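Local coordinates for uncharacterized protein (Bacteroides dorei DSM 17855, PDB 5TGF) that is probably a serine hydrolase of the beta-lactamase and penicillin-binding protein family, although its substrate and physiological role have not been established, at residues T11-I16 and E331-I336; A66-V71 and K165-L170; T182-A187 and L203-N208. All coordinates share one frame; numbering follows the deposited sequence.

Contact 1 (T11-I16 and E331-I336); sequences TPLDSI and ETVTKI
Thr-332 and Ile-336 of helix 328-337 pack against Pro-12, Leu-13 and Ile-16 of helix 11-22, joining the N- and C-terminal helices of a beta-lactamase-like domain. The short axes of the two segments run nearly antiparallel, at 160°, and approach to 9.5 Å; the nearest CA atoms, those of Leu-13 and Thr-332, are 6.2 Å apart. Thr-332 is the centre of the contact. With OG1 beside the backbone N and anti to the carbonyl carbon (chi1 -54°), CG2 stands anti to N and points at the other helix, where it lies 3.8 Å from Leu-13 N. The other branch meets Ile-16 tip to tip, with Ile-16 CD1 at 3.5 Å from Thr-332 OG1; this hydroxyl is hydrogen-bonded within its own helix to Val-328 O, so its polar need is met while its flank faces a methyl group. Both terminal helices lie on the central antiparallel sheet, as in serine beta-lactamases, and Leu-13 and Val-333 are the side chains turned toward that sheet. They cross at a slant, with Leu-13 CD2 4.0 Å from Val-333 CG2; Leu-13 also touches Phe-41 and Ile-31, and Val-333 touches Val-33 and Trp-295. One turn after Thr-332, the extended end of Ile-336 reaches across to helix 11-22: its CD1 is 3.9 Å from Leu-13 CB and 4.2 Å from Pro-12 CD, touching both the proline ring and the root of the leucine side chain. Pro-12 CB also touches Thr-332 CG2, at 4.1 Å, and Ile-336 touches Tyr-8 and Phe-10 of the preceding loop.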
loop_
_atom_site.group_PDB
_atom_site.type_symbol
_atom_site.label_atom_id
_atom_site.label_comp_id
_atom_site.label_asym_id
_atom_site.label_seq_id
_atom_site.Cartn_x
_atom_site.Cartn_y
_atom_site.Cartn_z
ATOM N N THR A 11 22.458 1.573 15.963
ATOM C CA THR A 11 21.971 1.885 17.280
ATOM C C THR A 11 20.811 2.892 17.333
ATOM O O THR A 11 19.877 2.690 18.099
ATOM C CB THR A 11 23.120 2.412 18.171
ATOM O OG1 THR A 11 24.104 1.397 18.256
ATOM C CG2 THR A 11 22.631 2.731 19.548
ATOM N N PRO A 12 20.889 4.004 16.577
ATOM C CA PRO A 12 19.789 4.957 16.702
ATOM C C PRO A 12 18.413 4.353 16.275
ATOM O O PRO A 12 17.378 4.675 16.872
ATOM C CB PRO A 12 20.213 6.106 15.794
ATOM C CG PRO A 12 21.695 5.972 15.676
ATOM C CD PRO A 12 21.938 4.502 15.665
ATOM N N LEU A 13 18.411 3.480 15.268
ATOM C CA LEU A 13 17.170 2.834 14.836
ATOM C C LEU A 13 16.691 1.857 15.912
ATOM O O LEU A 13 15.527 1.859 16.303
ATOM C CB LEU A 13 17.391 2.108 13.512
ATOM C CG LEU A 13 16.206 1.361 12.919
ATOM C CD1 LEU A 13 15.107 2.362 12.596
ATOM C CD2 LEU A 13 16.612 0.586 11.667
ATOM N N ASP A 14 17.614 1.022 16.405
ATOM C CA ASP A 14 17.283 0.033 17.438
ATOM C C ASP A 14 16.756 0.737 18.700
ATOM O O ASP A 14 15.828 0.254 19.360
ATOM C CB ASP A 14 18.522 -0.822 17.729
ATOM C CG ASP A 14 18.256 -1.961 18.726
ATOM O OD1 ASP A 14 17.217 -2.661 18.625
ATOM O OD2 ASP A 14 19.157 -2.211 19.558
ATOM N N SER A 15 17.283 1.922 19.007
ATOM C CA SER A 15 16.864 2.616 20.225
ATOM C C SER A 15 15.438 3.076 20.072
ATOM O O SER A 15 14.654 3.008 21.013
ATOM C CB SER A 15 17.751 3.829 20.548
ATOM O OG SER A 15 19.014 3.420 21.027
ATOM N N ILE A 16 15.103 3.565 18.887
ATOM C CA ILE A 16 13.749 4.085 18.668
ATOM C C ILE A 16 12.732 2.939 18.747
ATOM O O ILE A 16 11.714 3.057 19.405
ATOM C CB ILE A 16 13.636 4.815 17.320
ATOM C CG1 ILE A 16 14.466 6.108 17.357
ATOM C CG2 ILE A 16 12.169 5.118 16.996
ATOM C CD1 ILE A 16 14.657 6.769 15.987
ATOM N N GLU A 331 13.689 8.032 7.836
ATOM C CA GLU A 331 14.551 9.194 8.122
ATOM C C GLU A 331 15.804 8.737 8.853
ATOM O O GLU A 331 16.926 9.155 8.522
ATOM C CB GLU A 331 13.806 10.197 9.034
ATOM C CG GLU A 331 14.593 11.449 9.405
ATOM C CD GLU A 331 13.857 12.359 10.384
ATOM O OE1 GLU A 331 13.886 13.585 10.225
ATOM O OE2 GLU A 331 13.221 11.858 11.316
ATOM N N THR A 332 15.619 7.863 9.845
ATOM C CA THR A 332 16.731 7.377 10.677
ATOM C C THR A 332 17.652 6.469 9.863
ATOM O O THR A 332 18.895 6.558 9.960
ATOM C CB THR A 332 16.208 6.685 11.935
ATOM O OG1 THR A 332 15.310 7.545 12.658
ATOM C CG2 THR A 332 17.354 6.274 12.887
ATOM N N VAL A 333 17.089 5.643 8.998
ATOM C CA VAL A 333 17.914 4.854 8.062
ATOM C C VAL A 333 18.713 5.741 7.107
ATOM O O VAL A 333 19.909 5.515 6.869
ATOM C CB VAL A 333 17.101 3.792 7.314
ATOM C CG1 VAL A 333 17.870 3.146 6.186
ATOM C CG2 VAL A 333 16.592 2.727 8.282
ATOM N N THR A 334 18.076 6.779 6.591
ATOM C CA THR A 334 18.768 7.702 5.690
ATOM C C THR A 334 19.983 8.325 6.372
ATOM O O THR A 334 21.058 8.320 5.808
ATOM C CB THR A 334 17.797 8.791 5.148
ATOM O OG1 THR A 334 16.888 8.188 4.221
ATOM C CG2 THR A 334 18.566 9.878 4.417
ATOM N N LYS A 335 19.825 8.726 7.614
ATOM C CA LYS A 335 20.955 9.249 8.405
ATOM C C LYS A 335 22.050 8.189 8.578
ATOM O O LYS A 335 23.232 8.460 8.338
ATOM C CB LYS A 335 20.452 9.719 9.748
ATOM C CG LYS A 335 21.397 10.600 10.550
ATOM C CD LYS A 335 20.713 11.016 11.853
ATOM C CE LYS A 335 21.331 12.252 12.493
ATOM N NZ LYS A 335 22.817 12.283 12.363
ATOM N N ILE A 336 21.640 6.964 8.926
ATOM C CA ILE A 336 22.584 5.907 9.245
ATOM C C ILE A 336 23.410 5.521 8.037
ATOM O O ILE A 336 24.642 5.373 8.150
ATOM C CB ILE A 336 21.886 4.671 9.872
ATOM C CG1 ILE A 336 21.418 4.998 11.284
ATOM C CG2 ILE A 336 22.807 3.458 9.873
ATOM C CD1 ILE A 336 20.334 4.081 11.782
#

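Contact 2 (A66-V71 and K165-L170); sequences AVIGAV and KEFEPL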
loop_
_atom_site.group_PDB
_atom_site.type_symbol
_atom_site.label_atom_id
_atom_site.label_comp_id
_atom_site.label_asym_id
_atom_site.label_seq_id
_atom_site.Cartn_x
_atom_site.Cartn_y
_atom_site.Cartn_z
ATOM N N ALA A 66 0.044 -3.994 -7.238
ATOM C CA ALA A 66 0.927 -4.918 -7.992
ATOM C C ALA A 66 0.173 -6.124 -8.604
ATOM O O ALA A 66 0.486 -6.531 -9.729
ATOM C CB ALA A 66 2.065 -5.395 -7.126
ATOM N N VAL A 67 -0.836 -6.660 -7.911
ATOM C CA VAL A 67 -1.631 -7.752 -8.472
ATOM C C VAL A 67 -2.372 -7.242 -9.729
ATOM O O VAL A 67 -2.352 -7.877 -10.789
ATOM C CB VAL A 67 -2.634 -8.309 -7.449
ATOM C CG1 VAL A 67 -3.540 -9.358 -8.079
ATOM C CG2 VAL A 67 -1.920 -8.906 -6.250
ATOM N N ILE A 68 -2.986 -6.067 -9.615
ATOM C CA ILE A 68 -3.683 -5.453 -10.730
ATOM C C ILE A 68 -2.708 -5.108 -11.881
ATOM O O ILE A 68 -3.023 -5.355 -13.049
ATOM C CB ILE A 68 -4.495 -4.213 -10.290
ATOM C CG1 ILE A 68 -5.541 -4.610 -9.243
ATOM C CG2 ILE A 68 -5.100 -3.479 -11.499
ATOM C CD1 ILE A 68 -6.218 -3.425 -8.590
ATOM N N GLY A 69 -1.530 -4.598 -11.549
ATOM C CA GLY A 69 -0.500 -4.394 -12.557
ATOM C C GLY A 69 -0.114 -5.689 -13.309
ATOM O O GLY A 69 0.167 -5.659 -14.517
ATOM N N ALA A 70 -0.070 -6.809 -12.626
ATOM C CA ALA A 70 0.250 -8.086 -13.295
ATOM C C ALA A 70 -0.877 -8.528 -14.267
ATOM O O ALA A 70 -0.625 -9.130 -15.325
ATOM C CB ALA A 70 0.557 -9.160 -12.276
ATOM N N VAL A 71 -2.102 -8.155 -13.945
ATOM C CA VAL A 71 -3.231 -8.386 -14.828
ATOM C C VAL A 71 -3.178 -7.448 -16.023
ATOM O O VAL A 71 -3.390 -7.871 -17.173
ATOM C CB VAL A 71 -4.573 -8.249 -14.051
ATOM C CG1 VAL A 71 -5.764 -8.331 -14.981
ATOM C CG2 VAL A 71 -4.647 -9.311 -12.970
ATOM N N LYS A 165 -11.035 -14.836 -12.785
ATOM C CA LYS A 165 -10.518 -15.487 -11.581
ATOM C C LYS A 165 -10.601 -14.486 -10.402
ATOM O O LYS A 165 -10.401 -13.301 -10.594
ATOM C CB LYS A 165 -9.054 -15.881 -11.802
ATOM C CG LYS A 165 -8.543 -16.990 -10.929
ATOM C CD LYS A 165 -7.157 -17.470 -11.410
ATOM C CE LYS A 165 -6.510 -18.308 -10.311
ATOM N NZ LYS A 165 -5.194 -18.915 -10.679
ATOM N N GLU A 166 -10.851 -14.982 -9.204
ATOM C CA GLU A 166 -11.039 -14.087 -8.058
ATOM C C GLU A 166 -9.692 -13.527 -7.559
ATOM O O GLU A 166 -8.617 -14.070 -7.856
ATOM C CB GLU A 166 -11.814 -14.788 -6.947
ATOM C CG GLU A 166 -13.312 -14.907 -7.239
ATOM C CD GLU A 166 -14.131 -15.105 -5.984
ATOM O OE1 GLU A 166 -14.089 -16.210 -5.433
ATOM O OE2 GLU A 166 -14.742 -14.134 -5.483
ATOM N N PHE A 167 -9.774 -12.421 -6.831
ATOM C CA PHE A 167 -8.613 -11.599 -6.503
ATOM C C PHE A 167 -7.611 -12.300 -5.585
ATOM O O PHE A 167 -6.382 -12.167 -5.764
ATOM C CB PHE A 167 -9.058 -10.251 -5.901
ATOM C CG PHE A 167 -7.913 -9.276 -5.715
ATOM C CD1 PHE A 167 -7.498 -8.481 -6.746
ATOM C CD2 PHE A 167 -7.197 -9.261 -4.537
ATOM C CE1 PHE A 167 -6.401 -7.631 -6.602
ATOM C CE2 PHE A 167 -6.126 -8.391 -4.367
ATOM C CZ PHE A 167 -5.726 -7.598 -5.406
ATOM N N GLU A 168 -8.090 -13.005 -4.574
ATOM C CA GLU A 168 -7.157 -13.704 -3.698
ATOM C C GLU A 168 -6.367 -14.809 -4.482
ATOM O O GLU A 168 -5.133 -14.894 -4.372
ATOM C CB GLU A 168 -7.856 -14.221 -2.459
ATOM C CG GLU A 168 -7.011 -15.111 -1.547
ATOM C CD GLU A 168 -5.716 -14.469 -1.049
ATOM O OE1 GLU A 168 -5.612 -13.233 -0.988
ATOM O OE2 GLU A 168 -4.782 -15.206 -0.711
ATOM N N PRO A 169 -7.073 -15.635 -5.282
ATOM C CA PRO A 169 -6.309 -16.599 -6.075
ATOM C C PRO A 169 -5.361 -15.940 -7.064
ATOM O O PRO A 169 -4.236 -16.443 -7.253
ATOM C CB PRO A 169 -7.394 -17.382 -6.830
ATOM C CG PRO A 169 -8.604 -17.242 -6.035
ATOM C CD PRO A 169 -8.488 -16.014 -5.174
ATOM N N LEU A 170 -5.753 -14.801 -7.618
ATOM C CA LEU A 170 -4.853 -14.032 -8.469
ATOM C C LEU A 170 -3.596 -13.569 -7.749
ATOM O O LEU A 170 -2.492 -13.634 -8.286
ATOM C CB LEU A 170 -5.561 -12.832 -9.090
ATOM C CG LEU A 170 -6.542 -13.147 -10.216
ATOM C CD1 LEU A 170 -7.280 -11.872 -10.540
ATOM C CD2 LEU A 170 -5.781 -13.688 -11.452
#
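Val-67 and Phe-167 make the main aromatic-aliphatic contact between helix 60-74 and the start of helix 167-179. The phenyl ring leaves its backbone with CG anti to N (chi1 -172°), which carries its far end, CE1 and CZ, across to the other helix. Val-67 CG1, oblique to the ring, lies 3.7 Å from Phe-167 CE1, and Val-67 CB is 3.8 Å from Phe-167 CZ. Ile-68 comes instead to the ring edge, its CG1 near the ring plane and 4.1 Å from Phe-167 CE1.

Purely aliphatic packing continues beside the ring. Val-67 CG1 also touches Leu-170 CB at 4.1 Å, and one turn later Val-71 CG2 lies 4.4 Å from Leu-170 CD1, a looser contact.

All five residues are buried, and Met-163 of helix 150-163 packs on both Val-71 and Leu-170. Val-71 also adjoins Thr-75 and Leu-77, two residues of a calcium site observed in this protein, though no calcium is bound to this chain in the present model. A sequence matching the SxxK pattern, its catalytic role inferred, lies at the start of helix 60-74, so the arrangement is consistent with the hydrophobic helical core behind the active-site helix in serine beta-lactamases.

Contact 3 (T182-A187 and L203-N208); sequences THSHFA and LCTTLN
Leu-203 holds its CG anti to the backbone N (chi1 -178°), a torsion that brings its CD1 over the centre of one face of the Phe-186 ring, 4.0 Å from the Phe-186 centroid and 8° off the normal, a CH-pi contact. His-185 takes the less common torsion with CG between N and the carbonyl carbon (chi1 46°), which turns the imidazole back toward Cys-204; His-185 CE1 is 3.5 Å from Cys-204 CB, and the sulfur approaches the ring obliquely. His-185 NE2 is hydrogen-bonded to Lys-53.

The backbones of His-185 and Cys-204 form an isolated antiparallel bridge, a hydrogen-bonded pair. Cys-204 N donates to His-185 O at 2.8 Å in an almost straight bond, and His-185 N donates to Cys-204 O at 3.0 Å, in the carbonyl plane. Next to this bridge, Thr-205 OG1 donates to Ser-184 OG at 2.7 Å; the serine hydroxyl is also hydrogen-bonded to Asp-209, which joins the pair to the following helix.

At the far end His-183 CB meets Thr-206 CG2 at 3.8 Å, and a water links His-183 ND1 to Thr-206 OG1. That same threonine oxygen caps helix 207-218 at Asp-209 N.

Strand 204-205 pairs along its other edge with strand 54-55, through Leu-203 to Val-56 and Thr-205 to Val-54, while Phe-167 and Phe-171 of helix 167-179 each pack edge-to-face with Phe-186, and Val-63 of helix 60-74 touches both Phe-186 and Leu-203.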
loop_
_atom_site.group_PDB
_atom_site.type_symbol
_atom_site.label_atom_id
_atom_site.label_comp_id
_atom_site.label_asym_id
_atom_site.label_seq_id
_atom_site.Cartn_x
_atom_site.Cartn_y
_atom_site.Cartn_z
ATOM N N THR A 182 4.927 -17.203 1.332
ATOM C CA THR A 182 4.119 -18.395 1.696
ATOM C C THR A 182 3.138 -18.222 2.821
ATOM O O THR A 182 2.392 -19.166 3.127
ATOM C CB THR A 182 5.013 -19.594 2.041
ATOM O OG1 THR A 182 5.922 -19.212 3.059
ATOM C CG2 THR A 182 5.761 -20.045 0.768
ATOM N N HIS A 183 3.097 -17.050 3.443
ATOM C CA HIS A 183 2.189 -16.841 4.553
ATOM C C HIS A 183 1.381 -15.549 4.393
ATOM O O HIS A 183 1.125 -14.876 5.376
ATOM C CB HIS A 183 2.993 -16.786 5.864
ATOM C CG HIS A 183 3.742 -18.044 6.165
ATOM N ND1 HIS A 183 5.102 -18.160 5.986
ATOM C CD2 HIS A 183 3.316 -19.257 6.596
ATOM C CE1 HIS A 183 5.485 -19.387 6.303
ATOM N NE2 HIS A 183 4.419 -20.077 6.655
ATOM N N SER A 184 1.053 -15.169 3.165
ATOM C CA SER A 184 0.308 -13.947 2.918
ATOM C C SER A 184 -1.069 -14.205 2.322
ATOM O O SER A 184 -1.240 -15.138 1.537
ATOM C CB SER A 184 1.100 -13.026 1.995
ATOM O OG SER A 184 2.301 -12.632 2.616
ATOM N N HIS A 185 -2.049 -13.364 2.660
ATOM C CA HIS A 185 -3.362 -13.399 1.994
ATOM C C HIS A 185 -4.162 -12.121 2.261
ATOM O O HIS A 185 -4.002 -11.500 3.318
ATOM C CB HIS A 185 -4.203 -14.592 2.441
ATOM C CG HIS A 185 -4.235 -14.810 3.912
ATOM N ND1 HIS A 185 -5.040 -14.077 4.756
ATOM C CD2 HIS A 185 -3.542 -15.662 4.701
ATOM C CE1 HIS A 185 -4.866 -14.490 5.996
ATOM N NE2 HIS A 185 -3.927 -15.415 5.998
ATOM N N PHE A 186 -4.981 -11.732 1.287
ATOM C CA PHE A 186 -5.956 -10.626 1.414
ATOM C C PHE A 186 -7.304 -11.078 1.954
ATOM O O PHE A 186 -8.039 -10.277 2.526
ATOM C CB PHE A 186 -6.171 -9.972 0.046
ATOM C CG PHE A 186 -5.026 -9.105 -0.414
ATOM C CD1 PHE A 186 -4.962 -7.759 -0.059
ATOM C CD2 PHE A 186 -4.010 -9.628 -1.225
ATOM C CE1 PHE A 186 -3.947 -6.942 -0.570
ATOM C CE2 PHE A 186 -2.989 -8.814 -1.709
ATOM C CZ PHE A 186 -2.946 -7.484 -1.368
ATOM N N ALA A 187 -7.636 -12.350 1.736
ATOM C CA ALA A 187 -8.903 -12.937 2.174
ATOM C C ALA A 187 -8.608 -14.308 2.757
ATOM O O ALA A 187 -7.627 -14.947 2.335
ATOM C CB ALA A 187 -9.842 -13.081 0.985
ATOM N N LEU A 203 -4.797 -7.244 3.904
ATOM C CA LEU A 203 -3.582 -8.052 3.806
ATOM C C LEU A 203 -3.053 -8.514 5.168
ATOM O O LEU A 203 -2.882 -7.715 6.126
ATOM C CB LEU A 203 -2.475 -7.299 3.038
ATOM C CG LEU A 203 -1.186 -8.122 2.862
ATOM C CD1 LEU A 203 -1.413 -9.345 1.976
ATOM C CD2 LEU A 203 -0.068 -7.301 2.250
ATOM N N CYS A 204 -2.881 -9.824 5.265
ATOM C CA CYS A 204 -2.142 -10.471 6.340
ATOM C C CYS A 204 -0.815 -10.967 5.742
ATOM O O CYS A 204 -0.838 -11.604 4.696
ATOM C CB CYS A 204 -2.960 -11.645 6.861
ATOM S SG CYS A 204 -2.318 -12.374 8.388
ATOM N N THR A 205 0.315 -10.631 6.374
ATOM C CA THR A 205 1.627 -10.972 5.840
ATOM C C THR A 205 2.683 -11.118 6.950
ATOM O O THR A 205 2.372 -11.138 8.120
ATOM C CB THR A 205 2.049 -9.967 4.755
ATOM O OG1 THR A 205 3.128 -10.490 3.958
ATOM C CG2 THR A 205 2.422 -8.634 5.330
ATOM N N THR A 206 3.920 -11.331 6.540
ATOM C CA THR A 206 5.037 -11.471 7.481
ATOM C C THR A 206 6.152 -10.549 7.024
ATOM O O THR A 206 6.170 -10.114 5.867
ATOM C CB THR A 206 5.549 -12.916 7.503
ATOM O OG1 THR A 206 6.033 -13.264 6.202
ATOM C CG2 THR A 206 4.439 -13.904 7.866
ATOM N N LEU A 207 7.143 -10.346 7.883
ATOM C CA LEU A 207 8.336 -9.625 7.491
ATOM C C LEU A 207 9.018 -10.294 6.291
ATOM O O LEU A 207 9.324 -9.597 5.308
ATOM C CB LEU A 207 9.330 -9.538 8.636
ATOM C CG LEU A 207 10.670 -8.858 8.289
ATOM C CD1 LEU A 207 10.433 -7.378 8.003
ATOM C CD2 LEU A 207 11.731 -9.057 9.359
ATOM N N ASN A 208 9.194 -11.629 6.342
ATOM C CA ASN A 208 9.926 -12.341 5.295
ATOM C C ASN A 208 9.180 -12.281 3.969
ATOM O O ASN A 208 9.792 -12.023 2.947
ATOM C CB ASN A 208 10.211 -13.803 5.695
ATOM C CG ASN A 208 11.231 -13.913 6.820
ATOM O OD1 ASN A 208 12.020 -12.988 7.060
ATOM N ND2 ASN A 208 11.183 -15.027 7.564
HETATM O O HOH W 1 6.949 -15.787 6.211
#

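Helix 11-22 opens contact 1 near the N terminus, and its partner, helix 328-337, closes it at the end of the chain, so a loop of 314 residues contains the other two contacts. Within it, contact 2 joins helix 60-74 to the start of helix 167-179 and is complete before contact 3 joins the loop after helix 167-179 to strand 204-205; the two follow in series. Contact 1 ties the terminal helices over the central sheet, with its centre about 35 Å from that of contact 2, across the chain's centre. Contacts 2 and 3 touch: Glu-168 OE1 probably hydrogen-bonds Phe-186 N at 2.8 Å, coupling helix 167-179 to the loop that follows it.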